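Local coordinates for protein glycine oxidase (Bacillus cereus ATCC 14579, PDB 7CYX) that probably oxidises glycine with O2 and water to glyoxylate, hydrogen peroxide and ammonium, using bound FAD, in the thiamine diphosphate pathway, at residues A[46-50]-A[252-256]; A[209-213]-A[224-228]; A[230-234]-A[280-285]; A[271-276]-A[303-307]. One frame throughout, in Å; residues are numbered along the deposited sequence.

Contact 1 of 4, residues A[46-50]-A[252-256]; sequences AAGLL and YITPK. With FAD (flavin-adenine dinucleotide), chain C.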
# COMPACT_ATOMS: atom_id res chain seq x y z
N ALA A 46 -0.85 1.83 15.12
CA ALA A 46 0.50 2.24 15.51
C ALA A 46 1.17 3.10 14.42
O ALA A 46 0.95 2.92 13.26
CB ALA A 46 1.30 1.00 15.81
N ALA A 47 2.03 4.03 14.83
CA ALA A 47 2.72 4.93 13.91
C ALA A 47 3.96 4.26 13.29
O ALA A 47 4.61 4.84 12.45
CB ALA A 47 3.11 6.20 14.62
N GLY A 48 4.27 3.02 13.69
CA GLY A 48 5.30 2.25 13.02
C GLY A 48 6.71 2.84 13.15
O GLY A 48 7.57 2.54 12.33
N LEU A 49 6.96 3.63 14.20
CA LEU A 49 8.30 4.20 14.40
C LEU A 49 9.22 3.10 14.91
O LEU A 49 8.77 2.22 15.60
CB LEU A 49 8.21 5.34 15.42
CG LEU A 49 7.32 6.52 14.99
CD1 LEU A 49 7.24 7.56 16.10
CD2 LEU A 49 7.85 7.16 13.72
N LEU A 50 10.49 3.13 14.49
CA LEU A 50 11.50 2.17 14.90
C LEU A 50 12.64 2.94 15.58
O LEU A 50 13.31 3.75 14.93
CB LEU A 50 12.03 1.42 13.67
CG LEU A 50 10.98 0.84 12.71
CD1 LEU A 50 11.60 0.50 11.36
CD2 LEU A 50 10.30 -0.38 13.30
N TYR A 252 4.49 12.66 18.58
CA TYR A 252 5.18 12.56 17.28
C TYR A 252 4.32 13.04 16.13
O TYR A 252 3.11 13.01 16.19
CB TYR A 252 5.51 11.10 17.00
CG TYR A 252 4.31 10.20 17.08
CD1 TYR A 252 3.44 10.08 16.02
CD2 TYR A 252 4.03 9.49 18.23
CE1 TYR A 252 2.33 9.28 16.09
CE2 TYR A 252 2.92 8.67 18.31
CZ TYR A 252 2.07 8.57 17.24
OH TYR A 252 0.98 7.77 17.31
N ILE A 253 5.01 13.51 15.11
CA ILE A 253 4.43 13.89 13.81
C ILE A 253 5.19 13.02 12.83
O ILE A 253 6.40 13.06 12.85
CB ILE A 253 4.62 15.38 13.50
CG1 ILE A 253 4.10 16.26 14.63
CG2 ILE A 253 3.96 15.72 12.18
CD1 ILE A 253 3.98 17.71 14.25
N THR A 254 4.51 12.21 12.05
CA THR A 254 5.28 11.36 11.14
C THR A 254 4.69 11.41 9.74
O THR A 254 3.49 11.36 9.62
CB THR A 254 5.19 9.89 11.53
OG1 THR A 254 5.90 9.80 12.75
CG2 THR A 254 5.84 8.97 10.53
N PRO A 255 5.52 11.59 8.71
CA PRO A 255 5.04 11.40 7.34
C PRO A 255 4.75 9.92 7.07
O PRO A 255 5.32 9.07 7.74
CB PRO A 255 6.22 11.85 6.46
CG PRO A 255 7.43 11.62 7.35
CD PRO A 255 6.95 11.94 8.75
N LYS A 256 3.87 9.67 6.09
CA LYS A 256 3.66 8.36 5.50
C LYS A 256 3.48 8.54 3.99
O LYS A 256 3.13 9.63 3.55
CB LYS A 256 2.42 7.68 6.11
CG LYS A 256 2.52 7.36 7.59
CD LYS A 256 3.58 6.33 7.89
CE LYS A 256 3.69 6.00 9.37
NZ LYS A 256 4.85 5.12 9.63
PA FAD C . -2.75 -6.49 18.64
O1A FAD C . -2.39 -5.85 17.36
O2A FAD C . -3.80 -5.80 19.47
O5B FAD C . -3.11 -7.98 18.31
C5B FAD C . -3.84 -8.74 19.23
C4B FAD C . -4.85 -9.47 18.39
O4B FAD C . -5.30 -10.59 19.13
C3B FAD C . -6.07 -8.63 18.09
O3B FAD C . -6.21 -8.58 16.65
C2B FAD C . -7.25 -9.36 18.73
O2B FAD C . -8.37 -9.43 17.84
C1B FAD C . -6.71 -10.75 18.90
N9A FAD C . -7.27 -11.52 20.00
C8A FAD C . -7.27 -11.16 21.30
N7A FAD C . -7.85 -12.12 22.05
C5A FAD C . -8.18 -13.12 21.22
C6A FAD C . -8.82 -14.43 21.39
N6A FAD C . -9.19 -14.78 22.64
N1A FAD C . -9.04 -15.18 20.29
C2A FAD C . -8.67 -14.75 19.07
N3A FAD C . -8.08 -13.56 18.84
C4A FAD C . -7.81 -12.73 19.87
N1 FAD C . 4.83 0.42 18.34
C2 FAD C . 6.04 0.73 17.77
O2 FAD C . 6.88 -0.20 17.74
N3 FAD C . 6.32 1.95 17.25
C4 FAD C . 5.37 2.91 17.24
O4 FAD C . 5.55 4.05 16.74
C4X FAD C . 4.05 2.63 17.88
N5 FAD C . 3.09 3.56 17.95
C5X FAD C . 1.90 3.27 18.51
C6 FAD C . 0.91 4.25 18.53
C7 FAD C . -0.31 3.98 19.11
C7M FAD C . -1.39 5.04 19.16
C8 FAD C . -0.59 2.66 19.67
C8M FAD C . -1.94 2.33 20.29
C9 FAD C . 0.38 1.70 19.64
C9A FAD C . 1.61 1.94 19.08
N10 FAD C . 2.59 0.94 19.02
C10 FAD C . 3.83 1.29 18.44
C1' FAD C . 2.45 -0.38 19.65
C2' FAD C . 1.98 -1.53 18.82
O2' FAD C . 0.71 -1.17 18.25
C3' FAD C . 1.82 -2.72 19.75
O3' FAD C . 2.90 -2.81 20.73
C4' FAD C . 1.62 -3.96 18.87
O4' FAD C . 0.61 -3.70 17.87
C5' FAD C . 1.12 -5.15 19.64
O5' FAD C . 0.75 -6.13 18.70
P FAD C . -0.07 -7.41 19.18
O1P FAD C . 0.47 -7.93 20.45
O2P FAD C . -0.23 -8.30 17.97
O3P FAD C . -1.45 -6.65 19.60
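Lys256 reaches from strand 252-256 across to segment 46-50 and closes on the backbone of Ala47. From CB the chain turns at CG (chi2 -65°), then runs extended through CD to CE, which lies 3.4 Å from Ala47 O. The ammonium NZ donates to Ala47 O at 2.8 Å. It comes from above the carbonyl plane, 39° out of it, with a C=O...N angle of 141°. The same NZ also bonds to the carbonyl of Val153 and to His152 ND1, so three acceptors grip this lysine end and fix where it points. Beside it, the methyl of Ala47 meets the Tyr252 ring obliquely, Ala47 CB lying 3.5 Å from Tyr252 CE1. Leu49 spreads its two methyls over the strand: CD1 sits 4.0 Å from Tyr252 CB, while CD2 passes Thr254 in the opposite sense and comes 3.4 Å from Thr254 OG1. The backbone of Leu49 faces the flavin. Leu49 N donates to FAD O4 at 2.9 Å, and FAD N3 returns a bond to Leu49 O at 3.0 Å, so one residue reads both the acceptor and the donor on that edge of the pyrimidine ring. Tyr252 OH ends near FAD C6, against the benzenoid part of the isoalloxazine. The FAD-binding loop of this DAO-family oxidase is thus tied to the eight-stranded sheet beside the flavin. Because the cationic NZ binds the carbonyl of the peptide that leads into Gly48, two residues before Leu49 O, it probably helps hold the loop in the shape that presents both flavin bonds.

Contact 2 of 4, residues A[209-213]-A[224-228]; sequences GSWST and GTYPV. With FAD (flavin-adenine dinucleotide), chain C.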
# COMPACT_ATOMS: atom_id res chain seq x y z
N GLY A 209 -2.54 -9.55 22.31
CA GLY A 209 -2.28 -8.18 22.76
C GLY A 209 -2.91 -7.88 24.11
O GLY A 209 -2.75 -8.66 25.05
N SER A 210 -3.68 -6.78 24.15
CA SER A 210 -4.37 -6.25 25.35
C SER A 210 -5.34 -7.25 26.00
O SER A 210 -5.79 -6.99 27.11
CB SER A 210 -5.11 -4.99 25.00
OG SER A 210 -4.21 -3.91 24.77
N TRP A 211 -5.66 -8.37 25.34
CA TRP A 211 -6.72 -9.32 25.79
C TRP A 211 -6.13 -10.65 26.28
O TRP A 211 -6.87 -11.61 26.54
CB TRP A 211 -7.69 -9.58 24.62
CG TRP A 211 -8.49 -8.40 24.18
CD1 TRP A 211 -9.75 -8.08 24.59
CD2 TRP A 211 -8.09 -7.36 23.25
NE1 TRP A 211 -10.16 -6.92 24.00
CE2 TRP A 211 -9.18 -6.46 23.16
CE3 TRP A 211 -6.94 -7.10 22.50
CZ2 TRP A 211 -9.14 -5.32 22.35
CZ3 TRP A 211 -6.91 -5.98 21.69
CH2 TRP A 211 -7.99 -5.10 21.62
N SER A 212 -4.80 -10.72 26.39
CA SER A 212 -4.12 -12.00 26.68
C SER A 212 -4.35 -12.47 28.12
O SER A 212 -4.11 -13.63 28.39
CB SER A 212 -2.63 -11.92 26.39
OG SER A 212 -2.38 -11.69 25.01
N THR A 213 -4.78 -11.60 29.04
CA THR A 213 -4.74 -11.89 30.48
C THR A 213 -5.33 -13.27 30.82
O THR A 213 -4.66 -14.05 31.49
CB THR A 213 -5.39 -10.77 31.30
OG1 THR A 213 -4.54 -9.63 31.17
CG2 THR A 213 -5.53 -11.12 32.77
N GLY A 224 -0.25 -10.88 33.04
CA GLY A 224 -1.36 -10.30 32.27
C GLY A 224 -0.99 -9.06 31.49
O GLY A 224 0.09 -8.53 31.69
N THR A 225 -1.89 -8.65 30.62
CA THR A 225 -1.75 -7.43 29.81
C THR A 225 -3.03 -6.62 29.97
O THR A 225 -4.06 -7.20 30.27
CB THR A 225 -1.51 -7.75 28.33
OG1 THR A 225 -2.62 -8.51 27.87
CG2 THR A 225 -0.24 -8.53 28.10
N TYR A 226 -2.93 -5.32 29.79
CA TYR A 226 -4.11 -4.44 29.85
C TYR A 226 -3.94 -3.37 28.79
O TYR A 226 -2.82 -3.07 28.42
CB TYR A 226 -4.30 -3.85 31.25
CG TYR A 226 -3.16 -3.02 31.77
CD1 TYR A 226 -3.10 -1.67 31.54
CD2 TYR A 226 -2.14 -3.59 32.50
CE1 TYR A 226 -2.05 -0.90 32.02
CE2 TYR A 226 -1.08 -2.85 32.98
CZ TYR A 226 -1.04 -1.50 32.75
OH TYR A 226 -0.00 -0.77 33.22
N PRO A 227 -5.03 -2.80 28.26
CA PRO A 227 -4.96 -1.75 27.23
C PRO A 227 -4.62 -0.34 27.72
O PRO A 227 -5.24 0.18 28.64
CB PRO A 227 -6.41 -1.66 26.72
CG PRO A 227 -7.24 -2.03 27.94
CD PRO A 227 -6.43 -3.16 28.57
N VAL A 228 -3.69 0.31 27.01
CA VAL A 228 -3.45 1.71 27.23
C VAL A 228 -3.88 2.45 25.96
O VAL A 228 -3.22 2.37 24.94
CB VAL A 228 -2.00 1.97 27.65
CG1 VAL A 228 -1.71 3.45 27.83
CG2 VAL A 228 -1.65 1.20 28.93
PA FAD C . -2.75 -6.49 18.64
O1A FAD C . -2.39 -5.85 17.36
O2A FAD C . -3.80 -5.80 19.47
O5B FAD C . -3.11 -7.98 18.31
C5B FAD C . -3.84 -8.74 19.23
C4B FAD C . -4.85 -9.47 18.39
O4B FAD C . -5.30 -10.59 19.13
C3B FAD C . -6.07 -8.63 18.09
O3B FAD C . -6.21 -8.58 16.65
C2B FAD C . -7.25 -9.36 18.73
O2B FAD C . -8.37 -9.43 17.84
C1B FAD C . -6.71 -10.75 18.90
N9A FAD C . -7.27 -11.52 20.00
C8A FAD C . -7.27 -11.16 21.30
N7A FAD C . -7.85 -12.12 22.05
C5A FAD C . -8.18 -13.12 21.22
C6A FAD C . -8.82 -14.43 21.39
N6A FAD C . -9.19 -14.78 22.64
N1A FAD C . -9.04 -15.18 20.29
C2A FAD C . -8.67 -14.75 19.07
N3A FAD C . -8.08 -13.56 18.84
C4A FAD C . -7.81 -12.73 19.87
N1 FAD C . 4.83 0.42 18.34
C2 FAD C . 6.04 0.73 17.77
O2 FAD C . 6.88 -0.20 17.74
N3 FAD C . 6.32 1.95 17.25
C4 FAD C . 5.37 2.91 17.24
O4 FAD C . 5.55 4.05 16.74
C4X FAD C . 4.05 2.63 17.88
N5 FAD C . 3.09 3.56 17.95
C5X FAD C . 1.90 3.27 18.51
C6 FAD C . 0.91 4.25 18.53
C7 FAD C . -0.31 3.98 19.11
C7M FAD C . -1.39 5.04 19.16
C8 FAD C . -0.59 2.66 19.67
C8M FAD C . -1.94 2.33 20.29
C9 FAD C . 0.38 1.70 19.64
C9A FAD C . 1.61 1.94 19.08
N10 FAD C . 2.59 0.94 19.02
C10 FAD C . 3.83 1.29 18.44
C1' FAD C . 2.45 -0.38 19.65
C2' FAD C . 1.98 -1.53 18.82
O2' FAD C . 0.71 -1.17 18.25
C3' FAD C . 1.82 -2.72 19.75
O3' FAD C . 2.90 -2.81 20.73
C4' FAD C . 1.62 -3.96 18.87
O4' FAD C . 0.61 -3.70 17.87
C5' FAD C . 1.12 -5.15 19.64
O5' FAD C . 0.75 -6.13 18.70
P FAD C . -0.07 -7.41 19.18
O1P FAD C . 0.47 -7.93 20.45
O2P FAD C . -0.23 -8.30 17.97
O3P FAD C . -1.45 -6.65 19.60
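Gly209 O is gripped by two donors: Thr225 OG1 from the neighbouring strand at 2.8 Å, and the backbone N of Ser212 at 3.2 Å. The hydroxyl arrives tilted 20° from the carbonyl plane. Thr225 holds OG1 between its own N and carbonyl carbon (chi1 59°), which turns the hydroxyl to the loop. A second tie lies further along, where Thr225 N donates to Thr213 OG1 at 2.9 Å with an N-H...O angle of 146°. The loop 209-213 follows strand 203-206 of the Rossmann-type nucleotide-binding sheet, and 224-228 opens the long strand 225-236 of the other, eight-stranded sheet, so these bonds join the dinucleotide-binding part to the sheet beside the flavin. Ser210 lays its side chain along Pro227, with OG 3.4 Å from Pro227 CA; that hydroxyl also bonds to the carbonyl of Leu307. Trp211 turns from the strand to the cofactor. Its CB lies 3.6 Å from FAD N7A of the adenine, and FAD O2A of the pyrophosphate meets the edge of the indole near its plane. Lys35 makes a cation-pi contact with the same indole, and Gly209 N lies 3.4 Å from FAD C5B.

Contact 3 of 4, residues A[230-234]-A[280-285]; sequences GEVVA and SITSIL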
# COMPACT_ATOMS: atom_id res chain seq x y z
N GLY A 230 -4.75 4.90 23.06
CA GLY A 230 -4.08 6.05 22.44
C GLY A 230 -4.86 6.54 21.25
O GLY A 230 -5.29 5.72 20.43
N GLU A 231 -5.08 7.87 21.19
CA GLU A 231 -5.85 8.52 20.16
C GLU A 231 -4.88 9.22 19.24
O GLU A 231 -3.93 9.83 19.73
CB GLU A 231 -6.81 9.55 20.75
CG GLU A 231 -8.05 8.96 21.39
CD GLU A 231 -8.55 9.73 22.59
OE1 GLU A 231 -7.76 9.92 23.54
OE2 GLU A 231 -9.74 10.15 22.57
N VAL A 232 -5.12 9.11 17.92
CA VAL A 232 -4.27 9.73 16.94
C VAL A 232 -5.11 10.35 15.81
O VAL A 232 -6.26 9.97 15.57
CB VAL A 232 -3.17 8.79 16.43
CG1 VAL A 232 -3.21 7.41 17.08
CG2 VAL A 232 -3.11 8.68 14.92
N VAL A 233 -4.51 11.35 15.17
CA VAL A 233 -5.10 12.17 14.11
C VAL A 233 -4.23 12.04 12.87
O VAL A 233 -3.01 11.86 12.98
CB VAL A 233 -5.21 13.62 14.59
CG1 VAL A 233 -5.19 14.61 13.44
CG2 VAL A 233 -6.41 13.84 15.48
N ALA A 234 -4.85 12.13 11.69
CA ALA A 234 -4.12 12.07 10.42
C ALA A 234 -4.60 13.21 9.51
O ALA A 234 -5.80 13.46 9.40
CB ALA A 234 -4.35 10.73 9.75
N SER A 280 -9.08 15.37 23.19
CA SER A 280 -7.89 14.70 22.69
C SER A 280 -7.55 15.23 21.30
O SER A 280 -6.40 15.56 21.02
CB SER A 280 -8.08 13.21 22.66
OG SER A 280 -8.15 12.68 23.97
N ILE A 281 -8.57 15.33 20.43
CA ILE A 281 -8.35 15.84 19.08
C ILE A 281 -7.74 17.25 19.17
O ILE A 281 -6.79 17.55 18.44
CB ILE A 281 -9.64 15.86 18.23
CG1 ILE A 281 -9.97 14.49 17.63
CG2 ILE A 281 -9.55 16.92 17.15
CD1 ILE A 281 -11.27 14.45 16.85
N THR A 282 -8.32 18.10 20.03
CA THR A 282 -7.95 19.52 20.19
C THR A 282 -6.56 19.64 20.82
O THR A 282 -5.76 20.49 20.44
CB THR A 282 -8.89 20.25 21.16
OG1 THR A 282 -10.24 20.07 20.75
CG2 THR A 282 -8.59 21.73 21.25
N SER A 283 -6.33 18.84 21.85
CA SER A 283 -5.08 18.82 22.55
C SER A 283 -3.95 18.40 21.59
O SER A 283 -2.88 19.03 21.54
CB SER A 283 -5.19 17.93 23.76
OG SER A 283 -3.98 17.92 24.50
N ILE A 284 -4.21 17.38 20.77
CA ILE A 284 -3.19 16.82 19.89
C ILE A 284 -2.83 17.84 18.81
O ILE A 284 -1.65 18.04 18.51
CB ILE A 284 -3.64 15.52 19.23
CG1 ILE A 284 -3.62 14.37 20.22
CG2 ILE A 284 -2.80 15.24 17.99
CD1 ILE A 284 -4.35 13.13 19.72
N LEU A 285 -3.85 18.43 18.21
CA LEU A 285 -3.63 19.33 17.11
C LEU A 285 -2.95 20.63 17.58
O LEU A 285 -2.08 21.16 16.90
CB LEU A 285 -4.95 19.58 16.38
CG LEU A 285 -5.29 18.60 15.24
CD1 LEU A 285 -6.67 18.87 14.67
CD2 LEU A 285 -4.26 18.67 14.12
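Glu231 and Ser280 meet side chain to side chain, the serine OG donating to Glu231 OE1 at 2.8 Å. The hydroxyl comes from above the carboxylate plane, 46° out of it. Glu231 sends CG away from its carbonyl carbon, and chi2 of 146° falls short of full extension; the chain bends there and brings the carboxylate beside the helix. Ser280 likewise holds OG beside its own backbone N, facing the strand. Two residues on from Glu231, Val233 supplies the apolar half of the contact. Its two methyls divide the work: CG2 lies 4.2 Å from Ile281 CG1, and CG1 lies 4.2 Å from Leu285 CD2, while CB faces Ile284 CG2. Ile284, one turn on from Ser280, carries CG1 beside its backbone N and is extended at chi2; this long branch drives CD1 to 3.3 Å from Glu231 O. Val232 turns its CB to the other side of the sheet, where FAD lies. Segment 280-285 of helix 278-291 thus packs on one face of the mixed eight-stranded sheet, its axis 8.6 Å from that of segment 230-234 and crossing at -62°, while the opposite face serves the flavin. Glu231 OE1 also takes a salt bridge from Lys268 and a hydrogen bond from Thr266, and OE2 accepts from Gln277 N near the start of the helix. With the serine hydroxyl, a lysine, a threonine and a backbone amide around it, this buried carboxylate is well supplied with donors and probably remains ionised, pinning the first turns of the helix to the sheet.

Contact 4 of 4, residues A[271-276]-A[303-307]; sequences TFNKTV and TWAGL. With FAD (flavin-adenine dinucleotide), chain C.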
# COMPACT_ATOMS: atom_id res chain seq x y z
N THR A 271 -8.59 1.00 29.63
CA THR A 271 -9.89 1.02 28.96
C THR A 271 -9.73 0.43 27.56
O THR A 271 -8.75 0.68 26.89
CB THR A 271 -10.48 2.43 28.93
OG1 THR A 271 -11.80 2.37 28.41
CG2 THR A 271 -9.71 3.40 28.07
N PHE A 272 -10.74 -0.35 27.14
CA PHE A 272 -10.84 -0.93 25.79
C PHE A 272 -11.61 0.01 24.84
O PHE A 272 -11.82 -0.30 23.67
CB PHE A 272 -11.52 -2.30 25.84
CG PHE A 272 -10.74 -3.36 26.59
CD1 PHE A 272 -10.89 -3.52 27.96
CD2 PHE A 272 -9.83 -4.17 25.93
CE1 PHE A 272 -10.16 -4.49 28.64
CE2 PHE A 272 -9.10 -5.13 26.62
CZ PHE A 272 -9.27 -5.29 27.97
N ASN A 273 -12.00 1.19 25.34
CA ASN A 273 -12.78 2.16 24.58
C ASN A 273 -12.04 2.70 23.35
O ASN A 273 -10.99 3.31 23.48
CB ASN A 273 -13.18 3.34 25.46
CG ASN A 273 -14.36 4.06 24.87
OD1 ASN A 273 -15.49 3.61 25.03
ND2 ASN A 273 -14.10 5.12 24.14
N LYS A 274 -12.62 2.52 22.15
CA LYS A 274 -11.99 2.92 20.88
C LYS A 274 -12.60 4.21 20.28
O LYS A 274 -12.29 4.51 19.14
CB LYS A 274 -12.11 1.82 19.83
CG LYS A 274 -11.73 0.40 20.24
CD LYS A 274 -10.37 -0.11 19.77
CE LYS A 274 -10.10 0.05 18.28
NZ LYS A 274 -10.25 -1.23 17.54
N THR A 275 -13.47 4.94 20.99
CA THR A 275 -13.95 6.28 20.58
C THR A 275 -12.85 7.32 20.82
O THR A 275 -12.01 7.13 21.67
CB THR A 275 -15.18 6.75 21.38
OG1 THR A 275 -14.86 6.92 22.77
CG2 THR A 275 -16.37 5.82 21.27
N VAL A 276 -12.96 8.48 20.17
CA VAL A 276 -12.03 9.56 20.27
C VAL A 276 -12.78 10.76 20.87
O VAL A 276 -13.77 11.22 20.31
CB VAL A 276 -11.45 9.90 18.88
CG1 VAL A 276 -10.52 11.11 18.91
CG2 VAL A 276 -10.75 8.71 18.24
N THR A 303 -9.25 10.27 12.33
CA THR A 303 -8.86 10.18 13.75
C THR A 303 -9.19 8.77 14.21
O THR A 303 -10.16 8.23 13.72
CB THR A 303 -9.53 11.26 14.60
OG1 THR A 303 -8.97 11.03 15.88
CG2 THR A 303 -11.04 11.13 14.66
N TRP A 304 -8.39 8.18 15.08
CA TRP A 304 -8.70 6.82 15.55
C TRP A 304 -8.08 6.59 16.91
O TRP A 304 -7.29 7.40 17.34
CB TRP A 304 -8.25 5.77 14.55
CG TRP A 304 -6.77 5.71 14.37
CD1 TRP A 304 -5.87 5.05 15.14
CD2 TRP A 304 -6.02 6.34 13.33
NE1 TRP A 304 -4.61 5.24 14.66
CE2 TRP A 304 -4.67 6.02 13.55
CE3 TRP A 304 -6.35 7.15 12.25
CZ2 TRP A 304 -3.66 6.47 12.72
CZ3 TRP A 304 -5.35 7.59 11.43
CH2 TRP A 304 -4.02 7.27 11.67
N ALA A 305 -8.46 5.48 17.53
CA ALA A 305 -7.96 5.07 18.86
C ALA A 305 -7.47 3.63 18.79
O ALA A 305 -8.15 2.82 18.21
CB ALA A 305 -9.08 5.20 19.85
N GLY A 306 -6.31 3.38 19.38
CA GLY A 306 -5.67 2.06 19.45
C GLY A 306 -5.30 1.69 20.87
O GLY A 306 -5.12 2.57 21.72
N LEU A 307 -5.20 0.39 21.14
CA LEU A 307 -5.07 -0.16 22.50
C LEU A 307 -3.70 -0.83 22.67
O LEU A 307 -3.54 -2.02 22.36
CB LEU A 307 -6.21 -1.16 22.76
CG LEU A 307 -7.61 -0.60 22.52
CD1 LEU A 307 -8.67 -1.61 22.93
CD2 LEU A 307 -7.82 0.72 23.26
PA FAD C . -2.75 -6.49 18.64
O1A FAD C . -2.39 -5.85 17.36
O2A FAD C . -3.80 -5.80 19.47
O5B FAD C . -3.11 -7.98 18.31
C5B FAD C . -3.84 -8.74 19.23
C4B FAD C . -4.85 -9.47 18.39
O4B FAD C . -5.30 -10.59 19.13
C3B FAD C . -6.07 -8.63 18.09
O3B FAD C . -6.21 -8.58 16.65
C2B FAD C . -7.25 -9.36 18.73
O2B FAD C . -8.37 -9.43 17.84
C1B FAD C . -6.71 -10.75 18.90
N9A FAD C . -7.27 -11.52 20.00
C8A FAD C . -7.27 -11.16 21.30
N7A FAD C . -7.85 -12.12 22.05
C5A FAD C . -8.18 -13.12 21.22
C6A FAD C . -8.82 -14.43 21.39
N6A FAD C . -9.19 -14.78 22.64
N1A FAD C . -9.04 -15.18 20.29
C2A FAD C . -8.67 -14.75 19.07
N3A FAD C . -8.08 -13.56 18.84
C4A FAD C . -7.81 -12.73 19.87
N1 FAD C . 4.83 0.42 18.34
C2 FAD C . 6.04 0.73 17.77
O2 FAD C . 6.88 -0.20 17.74
N3 FAD C . 6.32 1.95 17.25
C4 FAD C . 5.37 2.91 17.24
O4 FAD C . 5.55 4.05 16.74
C4X FAD C . 4.05 2.63 17.88
N5 FAD C . 3.09 3.56 17.95
C5X FAD C . 1.90 3.27 18.51
C6 FAD C . 0.91 4.25 18.53
C7 FAD C . -0.31 3.98 19.11
C7M FAD C . -1.39 5.04 19.16
C8 FAD C . -0.59 2.66 19.67
C8M FAD C . -1.94 2.33 20.29
C9 FAD C . 0.38 1.70 19.64
C9A FAD C . 1.61 1.94 19.08
N10 FAD C . 2.59 0.94 19.02
C10 FAD C . 3.83 1.29 18.44
C1' FAD C . 2.45 -0.38 19.65
C2' FAD C . 1.98 -1.53 18.82
O2' FAD C . 0.71 -1.17 18.25
C3' FAD C . 1.82 -2.72 19.75
O3' FAD C . 2.90 -2.81 20.73
C4' FAD C . 1.62 -3.96 18.87
O4' FAD C . 0.61 -3.70 17.87
C5' FAD C . 1.12 -5.15 19.64
O5' FAD C . 0.75 -6.13 18.70
P FAD C . -0.07 -7.41 19.18
O1P FAD C . 0.47 -7.93 20.45
O2P FAD C . -0.23 -8.30 17.97
O3P FAD C . -1.45 -6.65 19.60
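The loop 271-276 runs alongside segment 303-307 of strand 299-311, one of the two outer strands of the eight-stranded sheet, with CA atoms nearest between Lys274 and Ala305 at 5.0 Å and no hydrogen bond between the two segments. An ST turn opens the loop: Asn273 N donates to Thr271 OG1 at 3.3 Å. The loop links strand 260-269 to helix 278-291 and covers the strand from the side away from the flavin, whose C8M methyl lies 3.5 Å from Gly306 C. Leu307 buries the most surface in this contact. Its CD1 sits 3.5 Å from Phe272 O and also near the Phe272 ring, which it meets obliquely, while CD2 approaches Thr271 O. Lys274 crosses Leu307 at about a right angle, placing CD 3.9 Å from Leu307 CD1; bends at chi2, chi3 and chi4 carry its NZ on to a salt bridge with Glu41. Ala305 presses its methyl against the backbone, 3.4 Å from Lys274 O. Phe272 also meets the indole of Trp211, and Trp304, on the strand's other face, gives its NE1 to the carbonyl of Ala45. At the far end Val276 and Thr303 reach tip to tip, with Val276 CG1 3.4 Å from Thr303 OG1, a hydroxyl whose hydrogen bond goes to Val232 O.

In the fold
Contacts 1, 2 and 3 are buried, whereas contact 4 lies at the surface; all four reach the eight-stranded sheet. Contacts 2 and 3 use successive parts of strand 225-236, and the neighbouring strand 299-311 carries contact 4, so contacts 3 and 4 join by backbone pairing such as Val232 O to Trp304 N. Contacts 1 and 2 stand about 23 Å apart between centres, on the isoalloxazine and adenosine ends of one FAD. Their chemistry differs with place: a lysine on a carbonyl in contact 1, threonine hydroxyls in contact 2, a buried carboxylate plus aliphatics in contact 3, and mostly apolar cover without cross-segment hydrogen bonds in contact 4.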